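Local coordinates for protein colicin-B (Escherichia coli, PDB 1RH1) that kills Escherichia coli and closely related bacteria by forming a channel that depolarises their cytoplasmic membrane, at residues I392-A395 / W396-F399; K430-E433 / G434-G438; A495-D498 / D499-D503. All blocks are in the same frame, centred on the assembly; numbering follows the deposited sequence.

All three contacts are local and lie in the helical pore-forming domain. Contacts 1 and 2 lie at the C-terminal parts of helices 386-398 and 420-435, packed against each other with centres 11 Å apart; Trp396 NE1 comes within 3.5 Å of Tyr435 CE2. All three are partly buried, with aromatic side chains turned inward; contact 3 has the fewest exposed residues. It lies apart, its centre 26 Å from that of contact 1 and 20 Å from that of contact 2, at the turn leading into helix 500-510. Their chemistry differs: contact 1 relies on backbone carbonyls, contact 2 adds a threonine hydroxyl, and contact 3 uses a carboxylate.

Contact 1 (I392-A395 / W396-F399); sequences IVNA and WKAF
Val393 O is shared by two backbone N-H groups: Lys397 N donates to it at 3.0 Å, while Trp396 N adds a weak, strongly bent bond at 2.9 Å. Both bonds belong to the final turn of helix 386-398, one of the helices of the colicin pore-forming bundle, where alpha-helical bonding runs out. Trp396 N makes its better bond to Ile392 O, with an N-H...O angle of 153°. One step further on, Ala398 N and Phe399 N reach Asn394 O and Ala395 O only weakly, as the chain leaves the helix.

The indole leans back along the helix, because CG of Trp396 stands beside its own backbone N (chi1 -85°). Its CD1 consequently lies 3.2 Å from Ile392 O, and the methyl CG2 of Ile392 meets the same carbon at 4.2 Å. Val393 and Trp396 both pack on Ile432 of helix 420-435, and the indole also makes an edge-to-face contact with Phe475. On the exposed flank, Lys397 lays its CG against Val393 O before the chain bends outward. Arg428 NH1 is hydrogen-bonded to the carbonyls of both Trp396 and Phe399, joining this helix end to helix 420-435. Just past the helix end, the Phe399 ring turns a face to the indole: Trp396 CZ3 sits 3.8 Å above its plane, over its centre.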
ATOM      1  N   ILE A 392      33.644  33.581  11.966  1.00  4.84           N
ATOM      2  CA  ILE A 392      32.871  32.385  11.618  1.00  2.62           C
ATOM      3  C   ILE A 392      33.059  31.265  12.625  1.00  3.54           C
ATOM      4  O   ILE A 392      32.130  30.559  13.037  1.00  2.00           O
ATOM      5  CB  ILE A 392      33.275  31.847  10.269  1.00  2.00           C
ATOM      6  CG1 ILE A 392      33.581  32.911   9.248  1.00  5.83           C
ATOM      7  CG2 ILE A 392      32.056  31.113   9.768  1.00  4.99           C
ATOM      8  CD1 ILE A 392      34.281  32.455   7.954  1.00 13.53           C
ATOM      9  N   VAL A 393      34.329  31.124  13.005  1.00  2.47           N
ATOM     10  CA  VAL A 393      34.728  30.165  14.002  1.00  2.00           C
ATOM     11  C   VAL A 393      33.969  30.474  15.270  1.00  2.00           C
ATOM     12  O   VAL A 393      33.186  29.633  15.686  1.00  3.21           O
ATOM     13  CB  VAL A 393      36.231  30.273  14.198  1.00  2.00           C
ATOM     14  CG1 VAL A 393      36.711  29.418  15.357  1.00  2.00           C
ATOM     15  CG2 VAL A 393      36.894  29.784  12.929  1.00  2.00           C
ATOM     16  N   ASN A 394      34.095  31.686  15.823  1.00  3.81           N
ATOM     17  CA  ASN A 394      33.387  32.078  17.033  1.00  2.24           C
ATOM     18  C   ASN A 394      31.862  31.977  16.980  1.00  4.68           C
ATOM     19  O   ASN A 394      31.189  31.768  17.993  1.00  2.00           O
ATOM     20  CB  ASN A 394      33.772  33.483  17.374  1.00  2.00           C
ATOM     21  CG  ASN A 394      35.153  33.621  17.986  1.00  3.18           C
ATOM     22  OD1 ASN A 394      35.849  34.601  17.727  1.00  2.00           O
ATOM     23  ND2 ASN A 394      35.599  32.684  18.821  1.00  6.57           N
ATOM     24  N   ALA A 395      31.300  32.111  15.777  1.00  2.00           N
ATOM     25  CA  ALA A 395      29.878  31.922  15.555  1.00  3.56           C
ATOM     26  C   ALA A 395      29.510  30.453  15.673  1.00  3.24           C
ATOM     27  O   ALA A 395      28.445  30.120  16.193  1.00  5.89           O
ATOM     28  CB  ALA A 395      29.503  32.403  14.175  1.00  6.61           C
ATOM     29  N   TRP A 396      30.372  29.552  15.202  1.00  2.00           N
ATOM     30  CA  TRP A 396      30.120  28.150  15.424  1.00  2.00           C
ATOM     31  C   TRP A 396      30.319  27.758  16.887  1.00  2.87           C
ATOM     32  O   TRP A 396      29.537  26.977  17.413  1.00  3.91           O
ATOM     33  CB  TRP A 396      31.024  27.383  14.505  1.00  2.00           C
ATOM     34  CG  TRP A 396      30.428  27.211  13.116  1.00  2.00           C
ATOM     35  CD1 TRP A 396      31.008  27.772  12.017  1.00  2.00           C
ATOM     36  CD2 TRP A 396      29.308  26.483  12.823  1.00  2.00           C
ATOM     37  NE1 TRP A 396      30.266  27.397  11.016  1.00  2.00           N
ATOM     38  CE2 TRP A 396      29.253  26.632  11.448  1.00  2.00           C
ATOM     39  CE3 TRP A 396      28.341  25.726  13.492  1.00  2.00           C
ATOM     40  CZ2 TRP A 396      28.232  26.024  10.725  1.00  2.00           C
ATOM     41  CZ3 TRP A 396      27.318  25.118  12.767  1.00  2.00           C
ATOM     42  CH2 TRP A 396      27.267  25.262  11.384  1.00  2.00           C
ATOM     43  N   LYS A 397      31.288  28.318  17.626  1.00  2.00           N
ATOM     44  CA  LYS A 397      31.513  28.033  19.039  1.00  2.00           C
ATOM     45  C   LYS A 397      30.330  28.337  19.923  1.00  2.00           C
ATOM     46  O   LYS A 397      30.204  27.791  21.003  1.00  2.00           O
ATOM     47  CB  LYS A 397      32.649  28.835  19.576  1.00  2.00           C
ATOM     48  CG  LYS A 397      33.952  28.507  18.927  1.00  2.00           C
ATOM     49  CD  LYS A 397      34.980  29.247  19.734  1.00  3.10           C
ATOM     50  CE  LYS A 397      36.233  28.406  19.824  1.00  4.06           C
ATOM     51  NZ  LYS A 397      35.974  27.209  20.597  1.00  3.86           N
ATOM     52  N   ALA A 398      29.455  29.241  19.492  1.00  4.06           N
ATOM     53  CA  ALA A 398      28.275  29.603  20.249  1.00  2.00           C
ATOM     54  C   ALA A 398      27.006  28.917  19.755  1.00  5.29           C
ATOM     55  O   ALA A 398      25.952  28.961  20.402  1.00  6.49           O
ATOM     56  CB  ALA A 398      28.104  31.088  20.174  1.00  2.00           C
ATOM     57  N   PHE A 399      27.089  28.236  18.607  1.00  4.17           N
ATOM     58  CA  PHE A 399      25.984  27.460  18.078  1.00  2.00           C
ATOM     59  C   PHE A 399      25.479  26.472  19.117  1.00  2.00           C
ATOM     60  O   PHE A 399      26.242  25.884  19.869  1.00  2.00           O
ATOM     61  CB  PHE A 399      26.496  26.766  16.831  1.00  2.00           C
ATOM     62  CG  PHE A 399      25.528  25.834  16.138  1.00  2.00           C
ATOM     63  CD1 PHE A 399      24.624  26.346  15.219  1.00  2.00           C
ATOM     64  CD2 PHE A 399      25.560  24.470  16.416  1.00  2.27           C
ATOM     65  CE1 PHE A 399      23.748  25.490  14.574  1.00  2.04           C
ATOM     66  CE2 PHE A 399      24.681  23.612  15.768  1.00  4.10           C
ATOM     67  CZ  PHE A 399      23.775  24.125  14.847  1.00  6.86           C
TER

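Contact 2 (K430-E433 / G434-G438); sequences KSIE and GYQTG
Tyr435 and Ser431 form the tightly packed side of this contact, in the region where helix 420-435 of the pore-forming domain gives way to a loop. Tyr435 N donates to Ser431 O at 3.2 Å, and the same carbonyl is approached by the side chain as well, since CG of Tyr435 lies beside its backbone N (chi1 -76°) and brings CD2 to 3.0 Å from Ser431 O. The phenol ring is buried, packed edge-to-face with Trp440 and lying against Phe484, Val485 and Val488 of helix 479-495. Ile432 O takes a well-formed bond from Gln436 N (2.8 Å, 158°) and a second, weak one from Tyr435 N. The Ile432 side chain packs on Val393 and Trp396 of helix 386-398; beside it, CG of Gln436 lies 3.9 Å from Ile432 CG2.

The looser, solvent side holds the end of Gln436, Thr437 and the partly exposed Glu433. Next to Glu433 the backbone departs from helical angles at the buried Gly434, whose phi of 105° suits a residue without a side chain. Gly434 N is 4.7 Å from Lys430 O, too far for the usual helical bond. It donates to Thr437 OG1 at 3.2 Å, and this hydroxyl also takes a weak bond from Asn439 N. An exposed threonine thus reaches in to satisfy a buried amide that has lost its helical acceptor.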
ATOM      1  N   LYS A 430      33.728  20.326  13.418  1.00  3.75           N
ATOM      2  CA  LYS A 430      34.344  20.033  12.149  1.00  3.60           C
ATOM      3  C   LYS A 430      34.146  21.134  11.110  1.00  5.06           C
ATOM      4  O   LYS A 430      34.866  21.169  10.113  1.00  6.08           O
ATOM      5  CB  LYS A 430      33.804  18.690  11.675  1.00  2.00           C
ATOM      6  CG  LYS A 430      34.431  17.644  12.578  1.00  3.36           C
ATOM      7  CD  LYS A 430      33.870  16.253  12.459  1.00  4.82           C
ATOM      8  CE  LYS A 430      34.684  15.412  13.432  1.00  6.01           C
ATOM      9  NZ  LYS A 430      34.424  13.998  13.229  1.00  9.10           N
ATOM     10  N   SER A 431      33.189  22.053  11.263  1.00  5.23           N
ATOM     11  CA  SER A 431      33.145  23.203  10.379  1.00  3.55           C
ATOM     12  C   SER A 431      34.184  24.172  10.912  1.00  2.00           C
ATOM     13  O   SER A 431      34.849  24.840  10.129  1.00  2.00           O
ATOM     14  CB  SER A 431      31.780  23.870  10.394  1.00  3.85           C
ATOM     15  OG  SER A 431      30.792  23.098   9.718  1.00  2.00           O
ATOM     16  N   ILE A 432      34.392  24.219  12.239  1.00  3.55           N
ATOM     17  CA  ILE A 432      35.377  25.096  12.855  1.00  2.00           C
ATOM     18  C   ILE A 432      36.730  24.746  12.304  1.00  2.00           C
ATOM     19  O   ILE A 432      37.370  25.632  11.752  1.00  2.00           O
ATOM     20  CB  ILE A 432      35.349  24.947  14.364  1.00  2.00           C
ATOM     21  CG1 ILE A 432      34.066  25.527  14.913  1.00  2.00           C
ATOM     22  CG2 ILE A 432      36.508  25.698  14.963  1.00  2.00           C
ATOM     23  CD1 ILE A 432      33.809  25.408  16.424  1.00  2.00           C
ATOM     24  N   GLU A 433      37.149  23.482  12.398  1.00  4.03           N
ATOM     25  CA  GLU A 433      38.339  23.014  11.674  1.00  5.84           C
ATOM     26  C   GLU A 433      37.965  23.104  10.206  1.00  3.76           C
ATOM     27  O   GLU A 433      36.815  22.841   9.853  1.00  7.47           O
ATOM     28  CB  GLU A 433      38.597  21.604  12.076  1.00  6.74           C
ATOM     29  CG  GLU A 433      39.701  20.853  11.376  1.00 13.48           C
ATOM     30  CD  GLU A 433      39.928  19.454  11.964  1.00 21.97           C
ATOM     31  OE1 GLU A 433      38.997  18.840  12.527  1.00 19.11           O
ATOM     32  OE2 GLU A 433      41.070  18.985  11.856  1.00 27.50           O
ATOM     33  N   GLY A 434      38.832  23.474   9.291  1.00  2.00           N
ATOM     34  CA  GLY A 434      38.301  23.689   7.960  1.00  2.00           C
ATOM     35  C   GLY A 434      38.267  25.188   7.844  1.00  5.22           C
ATOM     36  O   GLY A 434      38.902  25.706   6.927  1.00 10.68           O
ATOM     37  N   TYR A 435      37.561  25.933   8.720  1.00  5.51           N
ATOM     38  CA  TYR A 435      37.704  27.381   8.672  1.00  2.00           C
ATOM     39  C   TYR A 435      39.054  27.642   9.311  1.00  2.00           C
ATOM     40  O   TYR A 435      39.834  28.401   8.762  1.00  2.00           O
ATOM     41  CB  TYR A 435      36.576  28.124   9.440  1.00  2.00           C
ATOM     42  CG  TYR A 435      35.229  28.157   8.702  1.00  2.00           C
ATOM     43  CD1 TYR A 435      35.093  28.719   7.423  1.00  2.00           C
ATOM     44  CD2 TYR A 435      34.114  27.583   9.301  1.00  2.00           C
ATOM     45  CE1 TYR A 435      33.864  28.699   6.750  1.00  2.00           C
ATOM     46  CE2 TYR A 435      32.889  27.557   8.644  1.00  2.00           C
ATOM     47  CZ  TYR A 435      32.763  28.113   7.371  1.00  3.41           C
ATOM     48  OH  TYR A 435      31.523  28.062   6.745  1.00  2.00           O
ATOM     49  N   GLN A 436      39.405  26.935  10.387  1.00  2.00           N
ATOM     50  CA  GLN A 436      40.677  27.061  11.082  1.00  2.77           C
ATOM     51  C   GLN A 436      41.873  26.476  10.347  1.00  4.98           C
ATOM     52  O   GLN A 436      42.944  27.102  10.318  1.00  2.00           O
ATOM     53  CB  GLN A 436      40.599  26.379  12.404  1.00  2.72           C
ATOM     54  CG  GLN A 436      39.735  27.104  13.384  1.00 12.38           C
ATOM     55  CD  GLN A 436      40.519  28.026  14.303  1.00 20.77           C
ATOM     56  OE1 GLN A 436      41.375  28.833  13.913  1.00 25.39           O
ATOM     57  NE2 GLN A 436      40.183  27.870  15.585  1.00 23.24           N
ATOM     58  N   THR A 437      41.701  25.262   9.776  1.00  5.04           N
ATOM     59  CA  THR A 437      42.794  24.578   9.077  1.00  4.28           C
ATOM     60  C   THR A 437      42.629  24.411   7.563  1.00  2.76           C
ATOM     61  O   THR A 437      43.598  24.132   6.864  1.00  5.04           O
ATOM     62  CB  THR A 437      43.038  23.176   9.720  1.00  2.74           C
ATOM     63  OG1 THR A 437      41.876  22.415   9.463  1.00 12.97           O
ATOM     64  CG2 THR A 437      43.258  23.202  11.232  1.00  3.96           C
ATOM     65  N   GLY A 438      41.461  24.600   6.964  1.00  2.52           N
ATOM     66  CA  GLY A 438      41.313  24.422   5.527  1.00  6.37           C
ATOM     67  C   GLY A 438      41.217  22.945   5.175  1.00  9.49           C
ATOM     68  O   GLY A 438      41.442  22.564   4.017  1.00 14.87           O
TER

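Contact 3 (A495-D498 / D499-D503); sequences AFID and DKFVD
Asp499 joins Asp498 to helix 500-510, at the end of the turn that follows helix 479-495. Its carboxylate is directed to helix 366-376, where OD1 is hydrogen-bonded to Ser372 OG and OD2 forms a salt bridge with Lys375 NZ.

Lys500 comes next and carries the polar link. Its N donates to Asp498 OD2 at 3.0 Å, nearly straight at 171°, meeting the oxygen on its anti side and 33° out of the carboxylate plane. The Lys500 side chain crosses the carboxylate at an angle, CG 3.1 Å from Asp498 OD2, before its end leads away.

Phe501 turns back over the turn, CG beside its backbone N (chi1 -58°). One ring face receives Asp498 CB, 3.7 Å above the plane and offset toward the rim, a CH-pi contact. At the ring edge, Phe501 CE2 meets Ile497 CB at 3.7 Å, and Leu347 and Asn354 of helix 342-357 also touch this ring. Val502 follows, its CG2 reaching Ala495 N at 4.0 Å. Asp503 closes the walk by pairing through OD1 with Lys375, the same lysine that meets Asp499.

The negative carboxylate of Asp498 probably also offsets the positive end of the helix dipole. Standing before the turn into helix 500-510 and accepting from Lys500 N, this aspartate makes a side-chain capping bond of the kind found at helix N-termini.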
ATOM      1  N   ALA A 495      28.443  19.445  -3.370  1.00  2.91           N
ATOM      2  CA  ALA A 495      29.340  18.312  -3.546  1.00  3.27           C
ATOM      3  C   ALA A 495      28.782  16.922  -3.248  1.00  2.00           C
ATOM      4  O   ALA A 495      29.275  15.954  -3.805  1.00  2.00           O
ATOM      5  CB  ALA A 495      30.565  18.517  -2.680  1.00  2.00           C
ATOM      6  N   PHE A 496      27.775  16.785  -2.382  1.00  2.00           N
ATOM      7  CA  PHE A 496      27.137  15.517  -2.083  1.00  2.00           C
ATOM      8  C   PHE A 496      26.031  15.213  -3.068  1.00  2.00           C
ATOM      9  O   PHE A 496      25.421  14.141  -3.013  1.00  5.94           O
ATOM     10  CB  PHE A 496      26.526  15.511  -0.653  1.00  4.84           C
ATOM     11  CG  PHE A 496      27.570  15.273   0.437  1.00  7.48           C
ATOM     12  CD1 PHE A 496      27.936  16.307   1.297  1.00  4.27           C
ATOM     13  CD2 PHE A 496      28.208  14.027   0.534  1.00  9.00           C
ATOM     14  CE1 PHE A 496      28.938  16.089   2.234  1.00  6.48           C
ATOM     15  CE2 PHE A 496      29.210  13.819   1.478  1.00  2.52           C
ATOM     16  CZ  PHE A 496      29.576  14.852   2.325  1.00  5.81           C
ATOM     17  N   ILE A 497      25.736  16.162  -3.962  1.00  2.75           N
ATOM     18  CA  ILE A 497      24.616  16.000  -4.876  1.00  5.87           C
ATOM     19  C   ILE A 497      25.136  15.979  -6.289  1.00  2.00           C
ATOM     20  O   ILE A 497      24.881  15.052  -7.057  1.00  7.12           O
ATOM     21  CB  ILE A 497      23.577  17.162  -4.742  1.00  4.18           C
ATOM     22  CG1 ILE A 497      23.168  17.448  -3.306  1.00  2.00           C
ATOM     23  CG2 ILE A 497      22.339  16.728  -5.510  1.00  2.44           C
ATOM     24  CD1 ILE A 497      22.126  18.536  -3.128  1.00  2.00           C
ATOM     25  N   ASP A 498      25.917  16.999  -6.604  1.00  5.80           N
ATOM     26  CA  ASP A 498      26.370  17.112  -7.956  1.00  6.59           C
ATOM     27  C   ASP A 498      27.596  17.973  -8.079  1.00  8.30           C
ATOM     28  O   ASP A 498      27.773  18.892  -7.286  1.00 11.80           O
ATOM     29  CB  ASP A 498      25.243  17.697  -8.759  1.00 12.90           C
ATOM     30  CG  ASP A 498      25.205  17.233 -10.194  1.00 17.18           C
ATOM     31  OD1 ASP A 498      24.139  16.768 -10.590  1.00 24.47           O
ATOM     32  OD2 ASP A 498      26.212  17.325 -10.904  1.00 21.41           O
ATOM     33  N   ASP A 499      28.433  17.709  -9.082  1.00  8.25           N
ATOM     34  CA  ASP A 499      29.597  18.543  -9.322  1.00 10.29           C
ATOM     35  C   ASP A 499      29.165  19.770 -10.111  1.00 11.78           C
ATOM     36  O   ASP A 499      29.895  20.764 -10.095  1.00 13.33           O
ATOM     37  CB  ASP A 499      30.672  17.758 -10.097  1.00 12.23           C
ATOM     38  CG  ASP A 499      31.967  18.525 -10.369  1.00 10.95           C
ATOM     39  OD1 ASP A 499      32.735  18.773  -9.438  1.00  8.72           O
ATOM     40  OD2 ASP A 499      32.202  18.878 -11.525  1.00 14.50           O
ATOM     41  N   LYS A 500      28.001  19.733 -10.795  1.00 11.90           N
ATOM     42  CA  LYS A 500      27.455  20.896 -11.494  1.00 16.02           C
ATOM     43  C   LYS A 500      27.509  22.093 -10.557  1.00 12.24           C
ATOM     44  O   LYS A 500      28.213  23.067 -10.816  1.00 14.41           O
ATOM     45  CB  LYS A 500      25.970  20.767 -11.897  1.00 17.33           C
ATOM     46  CG  LYS A 500      25.519  19.683 -12.873  1.00 24.94           C
ATOM     47  CD  LYS A 500      26.400  19.574 -14.127  1.00 33.46           C
ATOM     48  CE  LYS A 500      25.984  18.384 -15.007  1.00 35.91           C
ATOM     49  NZ  LYS A 500      26.887  18.224 -16.137  1.00 36.13           N
ATOM     50  N   PHE A 501      26.883  21.916  -9.388  1.00 12.27           N
ATOM     51  CA  PHE A 501      26.769  22.924  -8.351  1.00  8.69           C
ATOM     52  C   PHE A 501      28.084  23.557  -7.939  1.00 10.04           C
ATOM     53  O   PHE A 501      28.114  24.760  -7.695  1.00  9.07           O
ATOM     54  CB  PHE A 501      26.092  22.291  -7.146  1.00  4.63           C
ATOM     55  CG  PHE A 501      24.709  21.717  -7.440  1.00  2.00           C
ATOM     56  CD1 PHE A 501      23.900  22.256  -8.446  1.00  2.00           C
ATOM     57  CD2 PHE A 501      24.243  20.647  -6.673  1.00  2.00           C
ATOM     58  CE1 PHE A 501      22.634  21.721  -8.675  1.00  2.00           C
ATOM     59  CE2 PHE A 501      22.973  20.126  -6.914  1.00  2.00           C
ATOM     60  CZ  PHE A 501      22.163  20.658  -7.915  1.00  2.00           C
ATOM     61  N   VAL A 502      29.191  22.806  -7.902  1.00  6.25           N
ATOM     62  CA  VAL A 502      30.452  23.426  -7.532  1.00  8.17           C
ATOM     63  C   VAL A 502      31.156  24.010  -8.754  1.00 12.85           C
ATOM     64  O   VAL A 502      32.068  24.826  -8.608  1.00 16.90           O
ATOM     65  CB  VAL A 502      31.298  22.374  -6.794  1.00  7.39           C
ATOM     66  CG1 VAL A 502      32.661  22.887  -6.342  1.00  3.81           C
ATOM     67  CG2 VAL A 502      30.552  22.046  -5.516  1.00  7.12           C
ATOM     68  N   ASP A 503      30.776  23.647  -9.985  1.00 15.17           N
ATOM     69  CA  ASP A 503      31.281  24.376 -11.134  1.00 16.32           C
ATOM     70  C   ASP A 503      30.547  25.705 -11.288  1.00 17.24           C
ATOM     71  O   ASP A 503      31.234  26.677 -11.587  1.00 18.83           O
ATOM     72  CB  ASP A 503      31.126  23.533 -12.387  1.00 19.92           C
ATOM     73  CG  ASP A 503      32.231  22.484 -12.563  1.00 27.25           C
ATOM     74  OD1 ASP A 503      33.199  22.467 -11.794  1.00 30.01           O
ATOM     75  OD2 ASP A 503      32.133  21.677 -13.496  1.00 32.62           O
TER